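Local coordinates for Ton_1535 (Thermococcus onnurineus, PDB 3ZPJ), which is of unknown function but folds as an all-helical alpha-solenoid whose stacked helices include an unusual left-handed helical turn, at residues P110-G114 against T143-T149; L117-Y122 against I136-A140; K202-A207 against R219-L223; A251-R256 against L289-L293. All coordinates share one frame; numbering follows the deposited sequence.

Contact 1: residues P110-G114 against T143-T149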
loop_
_atom_site.group_PDB
_atom_site.type_symbol
_atom_site.label_atom_id
_atom_site.label_comp_id
_atom_site.label_asym_id
_atom_site.label_seq_id
_atom_site.Cartn_x
_atom_site.Cartn_y
_atom_site.Cartn_z
ATOM N N PRO A 110 18.374 23.674 -1.127
ATOM C CA PRO A 110 18.250 22.234 -1.422
ATOM C C PRO A 110 17.307 21.525 -0.471
ATOM O O PRO A 110 16.624 20.572 -0.867
ATOM C CB PRO A 110 19.684 21.690 -1.285
ATOM C CG PRO A 110 20.503 22.811 -0.697
ATOM C CD PRO A 110 19.773 24.101 -0.960
ATOM N N ILE A 111 17.259 21.983 0.773
ATOM C CA ILE A 111 16.293 21.419 1.697
ATOM C C ILE A 111 14.891 21.813 1.232
ATOM O O ILE A 111 13.983 20.995 1.265
ATOM C CB ILE A 111 16.559 21.813 3.174
ATOM C CG1 ILE A 111 17.910 21.264 3.625
ATOM C CG2 ILE A 111 15.479 21.241 4.087
ATOM C CD1 ILE A 111 18.213 21.527 5.070
ATOM N N GLU A 112 14.707 23.045 0.755
ATOM C CA GLU A 112 13.381 23.376 0.247
ATOM C C GLU A 112 13.060 22.531 -0.991
ATOM O O GLU A 112 11.982 21.918 -1.075
ATOM C CB GLU A 112 13.213 24.865 -0.040
ATOM C CG GLU A 112 11.743 25.301 -0.100
ATOM C CD GLU A 112 11.571 26.776 -0.447
ATOM O OE1 GLU A 112 12.591 27.500 -0.500
ATOM O OE2 GLU A 112 10.415 27.206 -0.664
ATOM N N LYS A 113 14.001 22.475 -1.935
ATOM C CA LYS A 113 13.824 21.646 -3.122
ATOM C C LYS A 113 13.397 20.219 -2.771
ATOM O O LYS A 113 12.444 19.697 -3.348
ATOM C CB LYS A 113 15.093 21.583 -3.930
ATOM C CG LYS A 113 14.938 20.948 -5.301
ATOM C CD LYS A 113 16.109 21.378 -6.185
ATOM C CE LYS A 113 16.195 20.562 -7.460
ATOM N NZ LYS A 113 17.171 21.164 -8.424
ATOM N N GLY A 114 14.095 19.618 -1.812
ATOM C CA GLY A 114 13.850 18.241 -1.427
ATOM C C GLY A 114 12.429 18.059 -0.949
ATOM O O GLY A 114 11.779 17.068 -1.271
ATOM N N THR A 143 18.754 14.989 -2.833
ATOM C CA THR A 143 18.891 16.434 -2.826
ATOM C C THR A 143 19.195 16.934 -1.427
ATOM O O THR A 143 20.065 17.785 -1.247
ATOM C CB THR A 143 17.620 17.129 -3.344
ATOM O OG1 THR A 143 17.326 16.637 -4.649
ATOM C CG2 THR A 143 17.814 18.654 -3.413
ATOM N N ILE A 144 18.494 16.392 -0.435
ATOM C CA ILE A 144 18.700 16.831 0.935
ATOM C C ILE A 144 20.031 16.317 1.473
ATOM O O ILE A 144 20.906 17.101 1.880
ATOM C CB ILE A 144 17.547 16.399 1.828
ATOM C CG1 ILE A 144 16.294 17.183 1.447
ATOM C CG2 ILE A 144 17.901 16.624 3.295
ATOM C CD1 ILE A 144 15.046 16.722 2.172
ATOM N N ILE A 145 20.202 15.003 1.422
ATOM C CA ILE A 145 21.435 14.376 1.893
ATOM C C ILE A 145 22.726 14.936 1.270
ATOM O O ILE A 145 23.790 14.880 1.877
ATOM C CB ILE A 145 21.401 12.856 1.671
ATOM C CG1 ILE A 145 22.324 12.145 2.657
ATOM C CG2 ILE A 145 21.776 12.521 0.256
ATOM C CD1 ILE A 145 21.741 12.038 4.038
ATOM N N GLY A 146 22.646 15.467 0.059
ATOM C CA GLY A 146 23.852 15.926 -0.600
ATOM C C GLY A 146 24.160 17.369 -0.264
ATOM O O GLY A 146 25.268 17.847 -0.510
ATOM N N ALA A 147 23.170 18.066 0.291
ATOM C CA ALA A 147 23.293 19.488 0.585
ATOM C C ALA A 147 24.370 19.749 1.629
ATOM O O ALA A 147 24.700 18.868 2.428
ATOM C CB ALA A 147 21.970 20.051 1.041
ATOM N N GLU A 148 24.912 20.963 1.625
ATOM C CA GLU A 148 26.035 21.275 2.487
ATOM C C GLU A 148 25.629 22.142 3.667
ATOM O O GLU A 148 26.320 23.103 4.001
ATOM C CB GLU A 148 27.151 21.957 1.691
ATOM C CG GLU A 148 28.539 21.746 2.285
ATOM C CD GLU A 148 29.591 22.645 1.654
ATOM O OE1 GLU A 148 29.246 23.411 0.727
ATOM O OE2 GLU A 148 30.762 22.589 2.087
ATOM N N THR A 149 24.505 21.810 4.291
ATOM C CA THR A 149 24.156 22.416 5.567
ATOM C C THR A 149 24.603 21.461 6.652
ATOM O O THR A 149 25.267 20.460 6.372
ATOM C CB THR A 149 22.661 22.663 5.704
ATOM O OG1 THR A 149 22.074 22.751 4.403
ATOM C CG2 THR A 149 22.411 23.964 6.457
#

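Contact 2: residues L117-Y122 against I136-A140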
loop_
_atom_site.group_PDB
_atom_site.type_symbol
_atom_site.label_atom_id
_atom_site.label_comp_id
_atom_site.label_asym_id
_atom_site.label_seq_id
_atom_site.Cartn_x
_atom_site.Cartn_y
_atom_site.Cartn_z
ATOM N N LEU A 117 10.009 18.277 -3.803
ATOM C CA LEU A 117 10.059 17.049 -4.616
ATOM C C LEU A 117 9.275 15.876 -4.015
ATOM O O LEU A 117 8.612 15.118 -4.740
ATOM C CB LEU A 117 11.487 16.618 -4.901
ATOM C CG LEU A 117 12.203 17.621 -5.786
ATOM C CD1 LEU A 117 13.640 17.192 -5.979
ATOM C CD2 LEU A 117 11.479 17.693 -7.108
ATOM N N SER A 118 9.327 15.736 -2.697
ATOM C CA SER A 118 8.690 14.578 -2.070
ATOM C C SER A 118 7.172 14.718 -2.086
ATOM O O SER A 118 6.462 13.715 -2.055
ATOM C CB SER A 118 9.220 14.353 -0.647
ATOM O OG SER A 118 9.325 15.577 0.052
ATOM N N THR A 119 6.688 15.961 -2.123
ATOM C CA THR A 119 5.262 16.271 -2.236
ATOM C C THR A 119 4.800 15.864 -3.626
ATOM O O THR A 119 3.759 15.228 -3.809
ATOM C CB THR A 119 4.988 17.802 -2.051
ATOM O OG1 THR A 119 5.198 18.172 -0.688
ATOM C CG2 THR A 119 3.552 18.165 -2.430
ATOM N N LEU A 120 5.596 16.252 -4.605
ATOM C CA LEU A 120 5.351 15.916 -5.990
ATOM C C LEU A 120 5.426 14.408 -6.178
ATOM O O LEU A 120 4.607 13.822 -6.877
ATOM C CB LEU A 120 6.387 16.632 -6.839
ATOM C CG LEU A 120 6.803 16.275 -8.263
ATOM C CD1 LEU A 120 5.655 15.901 -9.153
ATOM C CD2 LEU A 120 7.536 17.506 -8.825
ATOM N N ALA A 121 6.407 13.781 -5.545
ATOM C CA ALA A 121 6.480 12.328 -5.557
ATOM C C ALA A 121 5.215 11.727 -4.939
ATOM O O ALA A 121 4.696 10.716 -5.411
ATOM C CB ALA A 121 7.704 11.857 -4.805
ATOM N N TYR A 122 4.721 12.344 -3.870
ATOM C CA TYR A 122 3.529 11.825 -3.223
ATOM C C TYR A 122 2.357 11.919 -4.183
ATOM O O TYR A 122 1.555 10.974 -4.272
ATOM C CB TYR A 122 3.225 12.565 -1.923
ATOM C CG TYR A 122 1.836 12.296 -1.391
ATOM C CD1 TYR A 122 1.560 11.128 -0.694
ATOM C CD2 TYR A 122 0.799 13.201 -1.593
ATOM C CE1 TYR A 122 0.300 10.865 -0.212
ATOM C CE2 TYR A 122 -0.473 12.936 -1.127
ATOM C CZ TYR A 122 -0.710 11.770 -0.422
ATOM O OH TYR A 122 -1.968 11.501 0.069
ATOM N N ILE A 136 11.352 9.968 -7.983
ATOM C CA ILE A 136 11.348 11.328 -7.511
ATOM C C ILE A 136 11.618 11.399 -6.010
ATOM O O ILE A 136 12.353 12.283 -5.544
ATOM C CB ILE A 136 10.027 12.019 -7.870
ATOM C CG1 ILE A 136 9.872 12.070 -9.391
ATOM C CG2 ILE A 136 9.946 13.413 -7.248
ATOM C CD1 ILE A 136 11.070 12.659 -10.114
ATOM N N PHE A 137 11.053 10.457 -5.256
ATOM C CA PHE A 137 11.346 10.390 -3.828
ATOM C C PHE A 137 12.852 10.256 -3.629
ATOM O O PHE A 137 13.421 10.865 -2.731
ATOM C CB PHE A 137 10.631 9.209 -3.153
ATOM C CG PHE A 137 9.267 9.539 -2.605
ATOM C CD1 PHE A 137 9.111 10.518 -1.630
ATOM C CD2 PHE A 137 8.142 8.834 -3.029
ATOM C CE1 PHE A 137 7.858 10.812 -1.090
ATOM C CE2 PHE A 137 6.876 9.122 -2.502
ATOM C CZ PHE A 137 6.730 10.115 -1.526
ATOM N N ASN A 138 13.490 9.453 -4.477
ATOM C CA ASN A 138 14.915 9.208 -4.359
ATOM C C ASN A 138 15.747 10.423 -4.714
ATOM O O ASN A 138 16.762 10.684 -4.076
ATOM C CB ASN A 138 15.331 8.011 -5.210
ATOM C CG ASN A 138 15.161 6.703 -4.469
ATOM O OD1 ASN A 138 14.191 5.980 -4.677
ATOM N ND2 ASN A 138 16.077 6.418 -3.569
ATOM N N ILE A 139 15.323 11.151 -5.743
ATOM C CA ILE A 139 15.948 12.422 -6.082
ATOM C C ILE A 139 15.739 13.396 -4.915
ATOM O O ILE A 139 16.671 14.106 -4.514
ATOM C CB ILE A 139 15.352 13.054 -7.357
ATOM C CG1 ILE A 139 15.334 12.057 -8.516
ATOM C CG2 ILE A 139 16.129 14.308 -7.752
ATOM C CD1 ILE A 139 16.601 11.290 -8.685
ATOM N N ALA A 140 14.524 13.413 -4.360
ATOM C CA ALA A 140 14.250 14.322 -3.253
ATOM C C ALA A 140 15.240 14.019 -2.145
ATOM O O ALA A 140 15.921 14.916 -1.657
ATOM C CB ALA A 140 12.825 14.186 -2.750
#

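Contact 3: residues K202-A207 against R219-L223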
loop_
_atom_site.group_PDB
_atom_site.type_symbol
_atom_site.label_atom_id
_atom_site.label_comp_id
_atom_site.label_asym_id
_atom_site.label_seq_id
_atom_site.Cartn_x
_atom_site.Cartn_y
_atom_site.Cartn_z
ATOM N N LYS A 202 5.614 -2.886 11.173
ATOM C CA LYS A 202 4.341 -3.587 11.236
ATOM C C LYS A 202 3.565 -3.496 9.913
ATOM O O LYS A 202 2.995 -4.487 9.472
ATOM C CB LYS A 202 3.509 -3.079 12.416
ATOM C CG LYS A 202 2.239 -3.845 12.650
ATOM C CD LYS A 202 1.595 -3.410 13.942
ATOM C CE LYS A 202 0.159 -3.861 14.022
ATOM N NZ LYS A 202 -0.536 -3.205 15.167
ATOM N N LYS A 203 3.575 -2.338 9.253
ATOM C CA LYS A 203 2.872 -2.225 7.957
ATOM C C LYS A 203 3.526 -3.092 6.876
ATOM O O LYS A 203 2.895 -3.463 5.878
ATOM C CB LYS A 203 2.771 -0.763 7.488
ATOM C CG LYS A 203 1.905 0.120 8.387
ATOM C CD LYS A 203 1.861 1.556 7.899
ATOM C CE LYS A 203 0.808 2.395 8.612
ATOM N NZ LYS A 203 0.956 3.877 8.320
ATOM N N ILE A 204 4.797 -3.420 7.074
ATOM C CA ILE A 204 5.499 -4.273 6.121
ATOM C C ILE A 204 5.126 -5.747 6.316
ATOM O O ILE A 204 4.885 -6.457 5.333
ATOM C CB ILE A 204 7.017 -4.083 6.217
ATOM C CG1 ILE A 204 7.402 -2.705 5.659
ATOM C CG2 ILE A 204 7.736 -5.194 5.458
ATOM C CD1 ILE A 204 8.835 -2.265 5.993
ATOM N N GLU A 205 5.044 -6.201 7.572
ATOM C CA GLU A 205 4.595 -7.579 7.830
ATOM C C GLU A 205 3.170 -7.727 7.316
ATOM O O GLU A 205 2.820 -8.724 6.715
ATOM C CB GLU A 205 4.601 -7.935 9.319
ATOM C CG GLU A 205 5.939 -7.862 10.031
ATOM C CD GLU A 205 5.816 -8.231 11.518
ATOM O OE1 GLU A 205 5.071 -9.187 11.838
ATOM O OE2 GLU A 205 6.443 -7.552 12.365
ATOM N N LEU A 206 2.353 -6.709 7.553
ATOM C CA LEU A 206 0.978 -6.742 7.109
ATOM C C LEU A 206 0.920 -6.775 5.584
ATOM O O LEU A 206 0.279 -7.643 5.014
ATOM C CB LEU A 206 0.198 -5.556 7.683
ATOM C CG LEU A 206 -1.216 -5.306 7.151
ATOM C CD1 LEU A 206 -2.062 -6.563 7.143
ATOM C CD2 LEU A 206 -1.878 -4.252 8.031
ATOM N N ALA A 207 1.603 -5.849 4.916
ATOM C CA ALA A 207 1.582 -5.873 3.460
ATOM C C ALA A 207 2.089 -7.218 2.916
ATOM O O ALA A 207 1.581 -7.714 1.918
ATOM C CB ALA A 207 2.395 -4.719 2.869
ATOM N N ARG A 219 -5.818 -3.210 4.006
ATOM C CA ARG A 219 -4.699 -3.136 4.942
ATOM C C ARG A 219 -5.019 -2.142 6.046
ATOM O O ARG A 219 -4.759 -2.427 7.225
ATOM C CB ARG A 219 -3.377 -2.812 4.243
ATOM C CG ARG A 219 -2.995 -3.835 3.176
ATOM C CD ARG A 219 -1.496 -3.859 2.941
ATOM N NE ARG A 219 -0.933 -2.510 2.923
ATOM C CZ ARG A 219 -1.057 -1.667 1.902
ATOM N NH1 ARG A 219 -1.746 -2.042 0.826
ATOM N NH2 ARG A 219 -0.506 -0.448 1.958
ATOM N N ALA A 220 -5.619 -1.004 5.666
ATOM C CA ALA A 220 -6.036 0.008 6.649
ATOM C C ALA A 220 -7.024 -0.548 7.684
ATOM O O ALA A 220 -6.939 -0.247 8.872
ATOM C CB ALA A 220 -6.632 1.235 5.963
ATOM N N ALA A 221 -7.967 -1.365 7.233
ATOM C CA ALA A 221 -8.922 -1.947 8.159
ATOM C C ALA A 221 -8.236 -2.942 9.098
ATOM O O ALA A 221 -8.514 -2.973 10.301
ATOM C CB ALA A 221 -10.066 -2.615 7.404
ATOM N N LEU A 222 -7.338 -3.752 8.547
ATOM C CA LEU A 222 -6.685 -4.803 9.329
ATOM C C LEU A 222 -5.843 -4.196 10.433
ATOM O O LEU A 222 -5.839 -4.677 11.570
ATOM C CB LEU A 222 -5.823 -5.678 8.423
ATOM C CG LEU A 222 -6.695 -6.565 7.535
ATOM C CD1 LEU A 222 -5.871 -7.458 6.631
ATOM C CD2 LEU A 222 -7.625 -7.409 8.428
ATOM N N LEU A 223 -5.155 -3.109 10.092
ATOM C CA LEU A 223 -4.271 -2.438 11.028
ATOM C C LEU A 223 -5.065 -1.884 12.218
ATOM O O LEU A 223 -4.598 -1.922 13.350
ATOM C CB LEU A 223 -3.475 -1.337 10.288
ATOM C CG LEU A 223 -2.249 -0.793 11.001
ATOM C CD1 LEU A 223 -1.192 -1.883 11.096
ATOM C CD2 LEU A 223 -1.712 0.440 10.267
#

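Contact 4: residues A251-R256 against L289-L293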
loop_
_atom_site.group_PDB
_atom_site.type_symbol
_atom_site.label_atom_id
_atom_site.label_comp_id
_atom_site.label_asym_id
_atom_site.label_seq_id
_atom_site.Cartn_x
_atom_site.Cartn_y
_atom_site.Cartn_z
ATOM N N ALA A 251 -6.623 -14.501 8.009
ATOM C CA ALA A 251 -6.557 -15.347 9.196
ATOM C C ALA A 251 -5.121 -15.351 9.722
ATOM O O ALA A 251 -4.887 -15.296 10.924
ATOM C CB ALA A 251 -7.013 -16.754 8.878
ATOM N N LEU A 252 -4.163 -15.392 8.807
ATOM C CA LEU A 252 -2.760 -15.437 9.183
ATOM C C LEU A 252 -2.342 -14.141 9.890
ATOM O O LEU A 252 -1.575 -14.150 10.851
ATOM C CB LEU A 252 -1.893 -15.681 7.943
ATOM C CG LEU A 252 -0.409 -15.939 8.190
ATOM C CD1 LEU A 252 -0.233 -17.062 9.215
ATOM C CD2 LEU A 252 0.269 -16.282 6.882
ATOM N N TRP A 253 -2.851 -13.019 9.417
ATOM C CA TRP A 253 -2.496 -11.760 10.052
ATOM C C TRP A 253 -3.148 -11.675 11.438
ATOM O O TRP A 253 -2.531 -11.231 12.406
ATOM C CB TRP A 253 -2.871 -10.551 9.184
ATOM C CG TRP A 253 -2.594 -9.297 9.924
ATOM C CD1 TRP A 253 -3.502 -8.482 10.533
ATOM C CD2 TRP A 253 -1.309 -8.745 10.196
ATOM N NE1 TRP A 253 -2.860 -7.438 11.157
ATOM C CE2 TRP A 253 -1.509 -7.577 10.961
ATOM C CE3 TRP A 253 -0.001 -9.111 9.848
ATOM C CZ2 TRP A 253 -0.453 -6.783 11.396
ATOM C CZ3 TRP A 253 1.041 -8.337 10.289
ATOM C CH2 TRP A 253 0.811 -7.177 11.050
ATOM N N MET A 254 -4.389 -12.137 11.535
ATOM C CA MET A 254 -5.082 -12.140 12.808
ATOM C C MET A 254 -4.299 -13.001 13.797
ATOM O O MET A 254 -4.216 -12.688 14.993
ATOM C CB MET A 254 -6.522 -12.645 12.632
ATOM C CG MET A 254 -7.331 -11.810 11.650
ATOM S SD MET A 254 -9.014 -12.356 11.440
ATOM C CE MET A 254 -9.534 -12.184 13.111
ATOM N N LYS A 255 -3.719 -14.084 13.290
ATOM C CA LYS A 255 -3.014 -15.034 14.138
ATOM C C LYS A 255 -1.779 -14.367 14.703
ATOM O O LYS A 255 -1.397 -14.615 15.834
ATOM C CB LYS A 255 -2.616 -16.267 13.339
ATOM C CG LYS A 255 -1.946 -17.386 14.139
ATOM C CD LYS A 255 -1.391 -18.417 13.165
ATOM C CE LYS A 255 -0.277 -19.262 13.782
ATOM N NZ LYS A 255 -0.824 -20.282 14.731
ATOM N N ARG A 256 -1.172 -13.495 13.908
ATOM C CA ARG A 256 0.081 -12.869 14.278
ATOM C C ARG A 256 -0.078 -11.664 15.219
ATOM O O ARG A 256 0.854 -11.307 15.942
ATOM C CB ARG A 256 0.853 -12.524 13.011
ATOM C CG ARG A 256 1.253 -13.801 12.291
ATOM C CD ARG A 256 1.956 -13.576 10.969
ATOM N NE ARG A 256 2.530 -14.831 10.476
ATOM C CZ ARG A 256 3.074 -14.982 9.273
ATOM N NH1 ARG A 256 3.113 -13.959 8.430
ATOM N NH2 ARG A 256 3.579 -16.154 8.911
ATOM N N LEU A 289 0.271 -21.271 3.159
ATOM C CA LEU A 289 -0.571 -20.500 4.079
ATOM C C LEU A 289 -1.047 -21.359 5.235
ATOM O O LEU A 289 -0.931 -20.962 6.388
ATOM C CB LEU A 289 -1.763 -19.861 3.359
ATOM C CG LEU A 289 -1.391 -18.622 2.537
ATOM C CD1 LEU A 289 -2.508 -18.212 1.597
ATOM C CD2 LEU A 289 -1.056 -17.491 3.468
ATOM N N LEU A 290 -1.556 -22.548 4.921
ATOM C CA LEU A 290 -2.060 -23.442 5.947
ATOM C C LEU A 290 -0.960 -23.922 6.902
ATOM O O LEU A 290 -1.206 -24.139 8.097
ATOM C CB LEU A 290 -2.776 -24.622 5.303
ATOM C CG LEU A 290 -4.081 -24.219 4.622
ATOM C CD1 LEU A 290 -4.590 -25.338 3.743
ATOM C CD2 LEU A 290 -5.116 -23.831 5.668
ATOM N N THR A 291 0.252 -24.085 6.383
ATOM C CA THR A 291 1.363 -24.445 7.245
ATOM C C THR A 291 1.680 -23.324 8.240
ATOM O O THR A 291 1.703 -23.561 9.446
ATOM C CB THR A 291 2.606 -24.829 6.447
ATOM O OG1 THR A 291 2.328 -26.023 5.711
ATOM C CG2 THR A 291 3.774 -25.095 7.386
ATOM N N GLU A 292 1.893 -22.106 7.745
ATOM C CA GLU A 292 2.184 -20.974 8.630
ATOM C C GLU A 292 1.040 -20.724 9.608
ATOM O O GLU A 292 1.240 -20.217 10.707
ATOM C CB GLU A 292 2.506 -19.702 7.824
ATOM C CG GLU A 292 3.661 -19.904 6.851
ATOM C CD GLU A 292 4.019 -18.660 6.036
ATOM O OE1 GLU A 292 3.556 -17.545 6.372
ATOM O OE2 GLU A 292 4.774 -18.805 5.045
ATOM N N LEU A 293 -0.166 -21.095 9.208
ATOM C CA LEU A 293 -1.311 -20.959 10.095
ATOM C C LEU A 293 -1.280 -21.994 11.219
ATOM O O LEU A 293 -1.825 -21.759 12.294
ATOM C CB LEU A 293 -2.611 -21.086 9.304
ATOM C CG LEU A 293 -3.062 -19.837 8.557
ATOM C CD1 LEU A 293 -4.043 -20.198 7.435
ATOM C CD2 LEU A 293 -3.677 -18.848 9.532
#

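Contact 1: residues P110-G114 against T143-T149
Ile-111 and Ile-144 bring their CA atoms to 5.2 Å and Gly-114 and Thr-143 to 5.5 Å, so the first turn of one helix lies against the last turn of the next and the chain that leaves it. Such closeness depends on Gly-114: its CA is met by CG1 of Ile-144 at 3.9 Å, in the direction a side chain would have taken. Thr-143 sends its methyl across, CG2 lying 3.4 Å from the carbonyl O of Pro-110. With chi1 at -56°, CG2 is opposite the backbone N of Thr-143, and OG1 turns back to the carbonyl of Ile-139. The same methyl touches CB of Lys-113, whose NZ hydrogen-bonds to OD1 of Asn-105. Past the helix end, CB of Ala-147 sits 3.6 Å from CG of Pro-110. At the margin CD1 of Ile-111 approaches OG1 of Thr-149 at 4.1 Å. No hydrogen bond joins the segments, so the contact rests on van der Waals fit. It fastens the start of helix 110-126 to the end of helix 130-146, the open end of an antiparallel alpha-solenoid hairpin, while helix 151-170 packs alongside through His-153 on Ile-111 and through Ile-158 and Ile-161 on Ile-144.

Contact 2: residues L117-Y122 against I136-A140
Ile-136 has CG2 opposite its backbone N, which carries this methyl to Ala-121 and the carbonyl of Leu-117, while a chi1 of -91° swings the ring of Phe-137 over Ala-121. The result is a CH-pi contact: CB of Ala-121 stands 3.4 Å from the centroid of the Phe-137 ring, only 8° off its normal, so the methyl meets the centre of the face. The far part of the ring reaches the backbone of the opposing helix, with CE1 of Phe-137 3.4 Å from O of Ser-118 in an oblique approach. That oxygen already accepts the helical bond from N of Tyr-122. CG2 of Ile-136 lies 3.7 Å from CB of Ala-121, placing the alanine methyl between this branch and the ring. One turn away CB of Leu-117 meets CB of Ala-140 at 3.5 Å, a contact made possible by the small Ala-140 and consistent with the axes of segments 117-122 and 136-140 approaching to 8.2 Å at 169°, nearly antiparallel. The hydroxyl of Ser-118 is engaged within its own helix by the carbonyls of Met-115 and Gly-114. Were Phe-137 replaced by an alanine, the methyl of Ala-121 would probably lose its aromatic cover and a gap would open beside Ser-118. Helices 110-126 and 130-146 thus form an antiparallel hairpin of the solenoid. Helix 90-104 flanks it through Leu-117 and Leu-120, helix 151-170 packs on Ser-118 and Phe-137, and Phe-180 of helix 174-190 also touches the Phe-137 ring.

Contact 3: residues K202-A207 against R219-L223
Leu-206 carries the buried part of this contact, which also holds Ala-207, Arg-219 and Leu-222. Its CD1 meets CD1 of Leu-222 and its CD2 meets CD1 of Leu-223, both at 3.9 Å, while CD2 of Leu-206 also rests 3.5 Å from O of Arg-219. At the same end a bend at chi3 lays CD of Arg-219 3.7 Å from CA of Ala-207, while the guanidinium goes on to Tyr-181 OH and the carbonyl of Leu-172. The partly exposed side is made of lysine chains that cross Leu-223, Lys-202 at a slant and Lys-203 nearly at a right angle: CE of Lys-202 lies 3.8 Å from CD1 of Leu-223, and CE of Lys-203 lies 3.6 Å from its CD2. Here only aliphatic carbons touch, and the amine of Lys-203 runs on to salt bridges with Glu-166 and Asp-170. The axes of segments 202-207 and 219-223 stay 10.7 Å apart at 121°, so long side chains span the interval and no hydrogen bond crosses it. The contact joins helices 194-209 and 216-223, a steeply crossed pair within the solenoid. Helix 174-190 packs on Ala-207 and Arg-219, helix 227-237 on Leu-222, and Trp-253 of helix 240-256 on Lys-202 and Leu-206.

Contact 4: residues A251-R256 against L289-L293
Leu-252 and Leu-293 form the apolar centre: CD2 of Leu-293 comes to 3.5 Å from CA of Leu-252, and CD1 of Leu-252 meets that same methyl. CD2 of Leu-252 reaches CD2 of Leu-289 at 3.9 Å. Two polar links border this centre. NZ of Lys-255 donates to O of Leu-293 at 3.0 Å, from above the carbonyl plane; the bend at chi4 turns the amine out of an otherwise extended chain. The second is a salt bridge, NH2 of Arg-256 to OE1 of Glu-292 at 2.9 Å, somewhat bent at 133°. The guanidinium and carboxylate planes lie 15° apart but are offset, since the oxygen is met from above its plane. CG of Leu-252 packs under one guanidinium face, 3.8 Å from the Arg-256 plane, which is likely to steady its orientation. Tyr-262 OH is a second partner of the Lys-255 amine. A methionine in place of Lys-255 would probably leave the Leu-293 carbonyl and the Tyr-262 hydroxyl without this shared mate. Segments 251-256 and 289-293, axes 10.1 Å apart at 19°, run nearly parallel, as in stacked alpha-solenoid hairpins; helix 262-271, between them in the chain, packs on Ala-251 and Leu-293, and helix 194-209 touches Arg-256 through Thr-209.

Overall arrangement
Along the chain from the N terminus, helices 110-126 and 130-146 come first: contact 2 joins their middle parts and is nested inside the longer loop closed by contact 1. The two touch, Gly-114 O lying 3.4 Å from CB of Ala-140, so they form one continuous interface of a helical hairpin. Contact 3 then closes a short loop between helices 194-209 and 216-223, its centre about 24 Å from that of contact 2. Contact 4 follows in series, linking helices 240-256 and 280-293 across the intervening helix 262-271. Trp-253 bridges contacts 3 and 4, with CZ3 3.4 Å from N of Leu-206. Contacts 1 and 4, centres about 44 Å apart, lie on opposite sides of the chain's centre.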